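Local atomic coordinates of cryptochrome DASH, chloroplastic/mitochondrial (Arabidopsis thaliana, PDB entry 2J4D), a protein that repairs cyclobutane pyrimidine dimers in single-stranded DNA, carries FAD and a methenyltetrahydrofolate light antenna, and may also act as a photoreceptor. Residues 115-120 with 225-230; 447-451 with 493-497; 458-464 with 476-480. All coordinates share one frame; numbering follows the deposited sequence.

Contact 1: residues 115-120 with 225-230; sequences NLLIRS and DWGDVP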
loop_
_atom_site.group_PDB
_atom_site.type_symbol
_atom_site.label_atom_id
_atom_site.label_comp_id
_atom_site.label_asym_id
_atom_site.label_seq_id
_atom_site.Cartn_x
_atom_site.Cartn_y
_atom_site.Cartn_z
ATOM N N ASN A 115 -8.399 -5.677 22.401
ATOM C CA ASN A 115 -9.185 -4.573 21.876
ATOM C C ASN A 115 -8.160 -3.595 21.327
ATOM O O ASN A 115 -6.960 -3.807 21.478
ATOM C CB ASN A 115 -10.002 -3.887 22.970
ATOM C CG ASN A 115 -11.148 -3.052 22.405
ATOM O OD1 ASN A 115 -11.116 -2.622 21.250
ATOM N ND2 ASN A 115 -12.163 -2.814 23.225
ATOM N N LEU A 116 -8.629 -2.528 20.697
ATOM C CA LEU A 116 -7.727 -1.528 20.146
ATOM C C LEU A 116 -8.039 -0.169 20.744
ATOM O O LEU A 116 -9.150 0.335 20.612
ATOM C CB LEU A 116 -7.876 -1.460 18.621
ATOM C CG LEU A 116 -7.018 -0.436 17.868
ATOM C CD1 LEU A 116 -5.539 -0.819 17.947
ATOM C CD2 LEU A 116 -7.474 -0.397 16.415
ATOM N N LEU A 117 -7.060 0.410 21.421
ATOM C CA LEU A 117 -7.231 1.727 22.000
ATOM C C LEU A 117 -6.970 2.717 20.869
ATOM O O LEU A 117 -5.902 2.698 20.251
ATOM C CB LEU A 117 -6.224 1.949 23.132
ATOM C CG LEU A 117 -6.246 3.357 23.740
ATOM C CD1 LEU A 117 -7.555 3.567 24.479
ATOM C CD2 LEU A 117 -5.073 3.531 24.688
ATOM N N ILE A 118 -7.943 3.571 20.582
ATOM C CA ILE A 118 -7.766 4.545 19.518
ATOM C C ILE A 118 -7.715 5.953 20.100
ATOM O O ILE A 118 -8.609 6.357 20.843
ATOM C CB ILE A 118 -8.916 4.459 18.487
ATOM C CG1 ILE A 118 -8.943 3.058 17.855
ATOM C CG2 ILE A 118 -8.728 5.517 17.403
ATOM C CD1 ILE A 118 -10.004 2.891 16.780
ATOM N N ARG A 119 -6.657 6.689 19.771
ATOM C CA ARG A 119 -6.488 8.055 20.248
ATOM C C ARG A 119 -6.074 8.933 19.084
ATOM O O ARG A 119 -5.388 8.475 18.166
ATOM C CB ARG A 119 -5.402 8.120 21.323
ATOM C CG ARG A 119 -5.782 7.488 22.653
ATOM C CD ARG A 119 -6.744 8.375 23.424
ATOM N NE ARG A 119 -7.125 7.790 24.706
ATOM C CZ ARG A 119 -8.082 6.878 24.865
ATOM N NH1 ARG A 119 -8.771 6.434 23.819
ATOM N NH2 ARG A 119 -8.359 6.419 26.077
ATOM N N SER A 120 -6.499 10.189 19.108
ATOM C CA SER A 120 -6.123 11.132 18.060
ATOM C C SER A 120 -5.004 11.993 18.623
ATOM O O SER A 120 -5.163 12.605 19.672
ATOM C CB SER A 120 -7.309 12.018 17.663
ATOM O OG SER A 120 -8.244 11.294 16.884
ATOM N N ASP A 225 -11.879 3.981 28.601
ATOM C CA ASP A 225 -12.374 4.423 27.300
ATOM C C ASP A 225 -11.442 3.979 26.185
ATOM O O ASP A 225 -10.335 4.509 26.042
ATOM C CB ASP A 225 -12.521 5.947 27.286
ATOM C CG ASP A 225 -13.053 6.476 25.966
ATOM O OD1 ASP A 225 -13.611 5.692 25.168
ATOM O OD2 ASP A 225 -12.920 7.695 25.729
ATOM N N TRP A 226 -11.897 3.006 25.397
ATOM C CA TRP A 226 -11.100 2.476 24.296
ATOM C C TRP A 226 -11.038 3.401 23.091
ATOM O O TRP A 226 -10.234 3.186 22.185
ATOM C CB TRP A 226 -11.608 1.088 23.886
ATOM C CG TRP A 226 -11.250 0.046 24.904
ATOM C CD1 TRP A 226 -11.990 -0.335 25.990
ATOM C CD2 TRP A 226 -10.014 -0.665 24.994
ATOM N NE1 TRP A 226 -11.286 -1.234 26.752
ATOM C CE2 TRP A 226 -10.069 -1.455 26.163
ATOM C CE3 TRP A 226 -8.858 -0.707 24.201
ATOM C CZ2 TRP A 226 -9.011 -2.281 26.559
ATOM C CZ3 TRP A 226 -7.808 -1.526 24.595
ATOM C CH2 TRP A 226 -7.891 -2.301 25.764
ATOM N N GLY A 227 -11.889 4.425 23.092
ATOM C CA GLY A 227 -11.906 5.405 22.020
ATOM C C GLY A 227 -12.782 5.098 20.822
ATOM O O GLY A 227 -12.906 3.946 20.410
ATOM N N ASP A 228 -13.396 6.129 20.255
ATOM C CA ASP A 228 -14.234 5.938 19.077
ATOM C C ASP A 228 -13.335 5.980 17.855
ATOM O O ASP A 228 -12.260 6.579 17.895
ATOM C CB ASP A 228 -15.261 7.066 18.920
ATOM C CG ASP A 228 -16.126 7.255 20.144
ATOM O OD1 ASP A 228 -16.315 6.281 20.904
ATOM O OD2 ASP A 228 -16.631 8.383 20.330
ATOM N N VAL A 229 -13.763 5.343 16.773
ATOM C CA VAL A 229 -12.991 5.403 15.541
ATOM C C VAL A 229 -13.273 6.829 15.098
ATOM O O VAL A 229 -14.424 7.264 15.096
ATOM C CB VAL A 229 -13.533 4.432 14.484
ATOM C CG1 VAL A 229 -12.777 4.607 13.172
ATOM C CG2 VAL A 229 -13.409 3.009 14.990
ATOM N N PRO A 230 -12.236 7.587 14.730
ATOM C CA PRO A 230 -12.527 8.958 14.316
ATOM C C PRO A 230 -13.313 8.999 13.018
ATOM O O PRO A 230 -13.385 8.013 12.285
ATOM C CB PRO A 230 -11.139 9.569 14.173
ATOM C CG PRO A 230 -10.350 8.418 13.625
ATOM C CD PRO A 230 -10.818 7.258 14.503
HETATM O O HOH W 1 -10.581 8.016 19.592
#
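The side-chain amide of Asn115 lies flat over the indole of Trp226, the two planes only 13° apart. Asn115 ND2 sits 3.4 Å from Trp226 CG, toward the rim of the ring system, while Asn115 CB makes a CH-pi contact over the six-membered ring, 3.6 Å from its centroid. With CG anti to the backbone N (chi1 -161°), the amide of Asn115 is carried out across the indole. The same ring turns its edge to the backbone at Leu116 and Leu117, and its CE3 touches Leu117 CB at 3.9 Å. Replacing Trp226 with an alanine takes away the indole, and the amide of Asn115 would probably lose the face it stacks on, with a gap opening beside Leu117. Next along, Ile118 N donates a straight hydrogen bond of 2.8 Å to Trp226 O, which also receives a CA-H...O contact from Leu117. Strand 117-120 is an outermost strand of the five-stranded parallel sheet of the photolyase alpha/beta domain, with order 3-2-1-4-5; its other edge pairs with strand 67-74, so the loop 225-230 runs by the edge that carries no further strand of this chain. Arg119 reaches back from the strand, bent at chi2, and its NH2 donates to Asp225 O at 2.7 Å in the guanidinium plane; NH1 bonds Ile118 O of its own strand. Gly227 passes close to Ile118 O and Arg119 NH1, where a CB would clash, and its backbone angles call for glycine anyway. Its N is held by Asp225 OD1 in an Asx turn. One water donates to both Ile118 O and Asp228 O, bridging the backbones where they separate. Beyond it, Ile118 CD1 meets Val229 CG2 at 3.8 Å, and Ile118 CG2 packs against Pro230 CD.

Contact 2: residues 447-451 with 493-497; sequences YFSIP and PLKHG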
loop_
_atom_site.group_PDB
_atom_site.type_symbol
_atom_site.label_atom_id
_atom_site.label_comp_id
_atom_site.label_asym_id
_atom_site.label_seq_id
_atom_site.Cartn_x
_atom_site.Cartn_y
_atom_site.Cartn_z
ATOM N N TYR A 447 10.215 6.099 -22.805
ATOM C CA TYR A 447 9.113 6.959 -23.191
ATOM C C TYR A 447 7.961 6.062 -23.631
ATOM O O TYR A 447 8.149 5.161 -24.454
ATOM C CB TYR A 447 9.523 7.857 -24.358
ATOM C CG TYR A 447 8.376 8.677 -24.899
ATOM C CD1 TYR A 447 8.087 9.937 -24.378
ATOM C CD2 TYR A 447 7.540 8.168 -25.894
ATOM C CE1 TYR A 447 6.996 10.670 -24.832
ATOM C CE2 TYR A 447 6.444 8.890 -26.354
ATOM C CZ TYR A 447 6.178 10.140 -25.820
ATOM O OH TYR A 447 5.099 10.864 -26.281
ATOM N N PHE A 448 6.776 6.294 -23.082
ATOM C CA PHE A 448 5.616 5.505 -23.469
ATOM C C PHE A 448 4.821 6.253 -24.540
ATOM O O PHE A 448 4.340 7.364 -24.315
ATOM C CB PHE A 448 4.720 5.223 -22.263
ATOM C CG PHE A 448 5.309 4.243 -21.287
ATOM C CD1 PHE A 448 6.437 4.573 -20.541
ATOM C CD2 PHE A 448 4.741 2.987 -21.117
ATOM C CE1 PHE A 448 6.988 3.662 -19.638
ATOM C CE2 PHE A 448 5.287 2.070 -20.217
ATOM C CZ PHE A 448 6.411 2.410 -19.478
ATOM N N SER A 449 4.706 5.640 -25.712
ATOM C CA SER A 449 3.960 6.228 -26.815
ATOM C C SER A 449 2.478 6.029 -26.539
ATOM O O SER A 449 2.003 4.900 -26.489
ATOM C CB SER A 449 4.333 5.535 -28.127
ATOM O OG SER A 449 3.446 5.914 -29.166
ATOM N N ILE A 450 1.748 7.123 -26.357
ATOM C CA ILE A 450 0.321 7.026 -26.078
ATOM C C ILE A 450 -0.440 6.240 -27.140
ATOM O O ILE A 450 -1.264 5.386 -26.811
ATOM C CB ILE A 450 -0.310 8.433 -25.898
ATOM C CG1 ILE A 450 -0.142 8.894 -24.447
ATOM C CG2 ILE A 450 -1.795 8.403 -26.242
ATOM C CD1 ILE A 450 1.284 8.862 -23.936
ATOM N N PRO A 451 -0.175 6.505 -28.429
ATOM C CA PRO A 451 -0.891 5.761 -29.469
ATOM C C PRO A 451 -0.622 4.263 -29.415
ATOM O O PRO A 451 -1.545 3.460 -29.509
ATOM C CB PRO A 451 -0.382 6.396 -30.763
ATOM C CG PRO A 451 1.004 6.812 -30.406
ATOM C CD PRO A 451 0.810 7.420 -29.031
ATOM N N PRO A 493 1.117 18.820 -27.347
ATOM C CA PRO A 493 1.327 17.911 -28.470
ATOM C C PRO A 493 2.055 16.726 -27.846
ATOM O O PRO A 493 2.620 16.855 -26.757
ATOM C CB PRO A 493 2.223 18.734 -29.403
ATOM C CG PRO A 493 3.008 19.590 -28.425
ATOM C CD PRO A 493 1.894 20.059 -27.530
ATOM N N LEU A 494 2.021 15.566 -28.483
ATOM C CA LEU A 494 2.730 14.438 -27.917
ATOM C C LEU A 494 4.165 14.660 -28.362
ATOM O O LEU A 494 4.409 15.078 -29.498
ATOM C CB LEU A 494 2.182 13.121 -28.458
ATOM C CG LEU A 494 0.784 12.805 -27.927
ATOM C CD1 LEU A 494 0.221 11.615 -28.687
ATOM C CD2 LEU A 494 0.830 12.531 -26.421
ATOM N N LYS A 495 5.097 14.428 -27.449
ATOM C CA LYS A 495 6.505 14.598 -27.724
ATOM C C LYS A 495 7.007 13.724 -28.870
ATOM O O LYS A 495 7.933 14.125 -29.559
ATOM C CB LYS A 495 7.295 14.313 -26.460
ATOM C CG LYS A 495 8.745 14.669 -26.566
ATOM C CD LYS A 495 9.508 14.025 -25.447
ATOM C CE LYS A 495 10.879 13.657 -25.941
ATOM N NZ LYS A 495 11.945 14.082 -25.011
ATOM N N HIS A 496 6.436 12.545 -29.102
ATOM C CA HIS A 496 6.912 11.710 -30.214
ATOM C C HIS A 496 5.952 11.249 -31.323
ATOM O O HIS A 496 5.200 10.254 -31.153
ATOM C CB HIS A 496 7.650 10.533 -29.612
ATOM C CG HIS A 496 8.899 10.942 -28.880
ATOM N ND1 HIS A 496 10.049 11.310 -29.547
ATOM C CD2 HIS A 496 9.176 11.089 -27.558
ATOM C CE1 HIS A 496 10.985 11.645 -28.677
ATOM N NE2 HIS A 496 10.483 11.517 -27.462
ATOM N N GLY A 497 6.084 11.980 -32.455
ATOM C CA GLY A 497 5.307 11.843 -33.705
ATOM C C GLY A 497 4.337 10.713 -34.009
ATOM O O GLY A 497 3.497 10.216 -33.217
#
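Tyr447 lays one ring face against His496 and touches Lys495 with CE1 and OH. From CB, chi1 of 174° swings the ring away from the backbone N and out to the loop 493-497. CG, CD1 and CD2 each come within about 3.7 Å of a single atom, His496 CD2, because that carbon stands over the centre of the ring, 3.3 Å above its plane. Farther out, CE1 makes the closest approach, 3.5 Å to His496 CD2, and also meets Lys495 CB; on the other branch CE2 touches His496 CB at 3.8 Å. The pair is a T-shaped (edge-to-face) stack, the imidazole edge set against the tyrosine face with centroids 4.5 Å apart and planes at 76°. At the tip, the hydroxyl bonds the carboxylate of Asp404, which also takes the backbone N of Lys495, so one acidic group ties both sides together. Deeper in, Leu494 CD2 lies 4.3 Å from Ile450 CG1, and Leu494 CD1 is equally far from Pro451 CD, at the first turn of helix 450-457; Phe400 of helix 391-404 and Trp481 also touch this leucine. The last ordered residues of the chain are thus held to the FAD-binding domain in two ways: direct contact is aromatic and apolar, and the hydrogen bonds that tie the two segments run through Asp404.

Contact 3: residues 458-464 with 476-480; sequences DPEGEYV and KEKRH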
loop_
_atom_site.group_PDB
_atom_site.type_symbol
_atom_site.label_atom_id
_atom_site.label_comp_id
_atom_site.label_asym_id
_atom_site.label_seq_id
_atom_site.Cartn_x
_atom_site.Cartn_y
_atom_site.Cartn_z
ATOM N N ASP A 458 -5.515 -1.175 -25.037
ATOM C CA ASP A 458 -6.937 -0.814 -25.075
ATOM C C ASP A 458 -7.350 -0.663 -26.540
ATOM O O ASP A 458 -7.909 0.360 -26.943
ATOM C CB ASP A 458 -7.184 0.495 -24.318
ATOM C CG ASP A 458 -8.664 0.794 -24.137
ATOM O OD1 ASP A 458 -9.445 -0.159 -23.922
ATOM O OD2 ASP A 458 -9.048 1.977 -24.192
ATOM N N PRO A 459 -7.089 -1.701 -27.354
ATOM C CA PRO A 459 -7.406 -1.724 -28.787
ATOM C C PRO A 459 -8.846 -1.371 -29.146
ATOM O O PRO A 459 -9.084 -0.661 -30.121
ATOM C CB PRO A 459 -7.027 -3.145 -29.200
ATOM C CG PRO A 459 -7.290 -3.936 -27.963
ATOM C CD PRO A 459 -6.694 -3.044 -26.892
ATOM N N GLU A 460 -9.798 -1.861 -28.363
ATOM C CA GLU A 460 -11.209 -1.587 -28.617
ATOM C C GLU A 460 -11.685 -0.291 -27.952
ATOM O O GLU A 460 -12.849 0.102 -28.095
ATOM C CB GLU A 460 -12.068 -2.753 -28.122
ATOM C CG GLU A 460 -11.648 -4.119 -28.645
ATOM C CD GLU A 460 -11.542 -4.155 -30.155
ATOM O OE1 GLU A 460 -10.408 -4.104 -30.679
ATOM O OE2 GLU A 460 -12.597 -4.225 -30.819
ATOM N N GLY A 461 -10.786 0.371 -27.233
ATOM C CA GLY A 461 -11.148 1.605 -26.556
ATOM C C GLY A 461 -12.153 1.331 -25.457
ATOM O O GLY A 461 -12.840 2.232 -24.978
ATOM N N GLU A 462 -12.237 0.070 -25.057
ATOM C CA GLU A 462 -13.159 -0.349 -24.013
ATOM C C GLU A 462 -12.879 0.388 -22.697
ATOM O O GLU A 462 -13.804 0.814 -22.001
ATOM C CB GLU A 462 -13.022 -1.855 -23.792
ATOM C CG GLU A 462 -14.295 -2.547 -23.373
ATOM C CD GLU A 462 -15.319 -2.571 -24.490
ATOM O OE1 GLU A 462 -14.987 -3.076 -25.585
ATOM O OE2 GLU A 462 -16.452 -2.088 -24.281
ATOM N N TYR A 463 -11.600 0.537 -22.359
ATOM C CA TYR A 463 -11.223 1.208 -21.114
ATOM C C TYR A 463 -11.549 2.699 -21.110
ATOM O O TYR A 463 -12.222 3.184 -20.205
ATOM C CB TYR A 463 -9.726 1.013 -20.825
ATOM C CG TYR A 463 -9.239 1.793 -19.614
ATOM C CD1 TYR A 463 -9.561 1.388 -18.317
ATOM C CD2 TYR A 463 -8.498 2.963 -19.771
ATOM C CE1 TYR A 463 -9.159 2.133 -17.205
ATOM C CE2 TYR A 463 -8.090 3.717 -18.665
ATOM C CZ TYR A 463 -8.426 3.295 -17.390
ATOM O OH TYR A 463 -8.040 4.047 -16.305
ATOM N N VAL A 464 -11.078 3.435 -22.108
ATOM C CA VAL A 464 -11.363 4.864 -22.132
ATOM C C VAL A 464 -12.863 5.142 -22.244
ATOM O O VAL A 464 -13.355 6.135 -21.706
ATOM C CB VAL A 464 -10.605 5.582 -23.267
ATOM C CG1 VAL A 464 -9.114 5.378 -23.082
ATOM C CG2 VAL A 464 -11.053 5.068 -24.627
ATOM N N LYS A 476 -14.045 2.113 -32.506
ATOM C CA LYS A 476 -12.659 2.231 -32.076
ATOM C C LYS A 476 -12.080 3.210 -33.079
ATOM O O LYS A 476 -12.792 3.700 -33.951
ATOM C CB LYS A 476 -11.902 0.913 -32.201
ATOM C CG LYS A 476 -12.757 -0.286 -32.507
ATOM C CD LYS A 476 -13.697 -0.563 -31.362
ATOM C CE LYS A 476 -14.117 -2.011 -31.362
ATOM N NZ LYS A 476 -14.651 -2.400 -30.032
ATOM N N GLU A 477 -10.790 3.482 -32.982
ATOM C CA GLU A 477 -10.166 4.412 -33.906
ATOM C C GLU A 477 -10.562 5.814 -33.467
ATOM O O GLU A 477 -9.701 6.660 -33.231
ATOM C CB GLU A 477 -10.635 4.156 -35.350
ATOM C CG GLU A 477 -10.685 2.681 -35.798
ATOM C CD GLU A 477 -9.888 1.731 -34.910
ATOM O OE1 GLU A 477 -8.784 2.105 -34.457
ATOM O OE2 GLU A 477 -10.365 0.597 -34.677
ATOM N N LYS A 478 -11.861 6.068 -33.349
ATOM C CA LYS A 478 -12.300 7.380 -32.902
ATOM C C LYS A 478 -12.195 7.446 -31.390
ATOM O O LYS A 478 -11.940 8.506 -30.825
ATOM C CB LYS A 478 -13.740 7.668 -33.341
ATOM C CG LYS A 478 -13.857 8.075 -34.806
ATOM C CD LYS A 478 -12.877 9.205 -35.158
ATOM C CE LYS A 478 -13.508 10.592 -35.078
ATOM N NZ LYS A 478 -12.514 11.680 -35.360
ATOM N N ARG A 479 -12.377 6.304 -30.738
ATOM C CA ARG A 479 -12.296 6.245 -29.289
ATOM C C ARG A 479 -10.969 6.821 -28.808
ATOM O O ARG A 479 -10.925 7.510 -27.796
ATOM C CB ARG A 479 -12.441 4.802 -28.810
ATOM C CG ARG A 479 -13.617 4.084 -29.446
ATOM C CD ARG A 479 -14.805 3.917 -28.518
ATOM N NE ARG A 479 -14.781 2.608 -27.881
ATOM C CZ ARG A 479 -15.860 1.959 -27.460
ATOM N NH1 ARG A 479 -17.062 2.495 -27.609
ATOM N NH2 ARG A 479 -15.735 0.769 -26.885
ATOM N N HIS A 480 -9.887 6.561 -29.534
ATOM C CA HIS A 480 -8.596 7.085 -29.108
ATOM C C HIS A 480 -8.148 8.374 -29.773
ATOM O O HIS A 480 -7.239 9.042 -29.284
ATOM C CB HIS A 480 -7.522 6.008 -29.233
ATOM C CG HIS A 480 -7.562 5.011 -28.116
ATOM N ND1 HIS A 480 -7.356 5.366 -26.799
ATOM C CD2 HIS A 480 -7.836 3.683 -28.108
ATOM C CE1 HIS A 480 -7.505 4.302 -26.028
ATOM N NE2 HIS A 480 -7.797 3.268 -26.798
#
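His480 NE2 donates to Asp458 O at 2.9 Å, nearly in its own ring plane, while Gly461 N reaches the same oxygen from the opposite face of the carbonyl plane. Arg479 grips Glu460 O side-on, NE and NH2 each donating over 3.2 Å. Two bends, at chi2 and chi3 (-105° and -96°), fold the arginine chain back to that oxygen. Its NH2 also has a long salt bridge of 3.9 Å with Glu462 OE2, and Lys476 NZ pairs with the Glu460 carboxylate, whose exact position is less sure. The carboxylate of Asp458 meanwhile accepts from Tyr463 N at 2.8 Å and from Val464 N, so it holds the first turn of helix 462-467. Packing follows: Val464 CG1 presses on His480 CE1 at 3.5 Å, and Gly461 CA runs close to Arg479 CB, where a CB on the glycine would clash. Val464 also touches Pro374 and Ala378 of helix 374-386. Together these bonds brace the short connection from helix 450-457 to helix 462-467 in the FAD-binding region: a type I beta turn from Asp458 to Gly461, with Gly461 at the N-cap position.

How the contacts relate
Contact 1 belongs to the alpha/beta domain, at an outer strand of its five-stranded parallel sheet; contacts 2 and 3 belong to the helical FAD-binding region, on the opposite side of the chain's centre. Centre to centre, contact 1 is about 50 Å from contact 2 and about 48 Å from contact 3, and it closes before either opens. Contacts 2 and 3 are neighbours, about 17 Å between centres and about 6 Å between nearest atoms, without touching. Contact 3 is nested inside the loop closed by contact 2; helices 450-457 and 462-467, one in each, follow each other in the chain. Contact 1 thus ties a distant loop to the sheet edge, while contacts 2 and 3 secure the chain around and after helix 450-457.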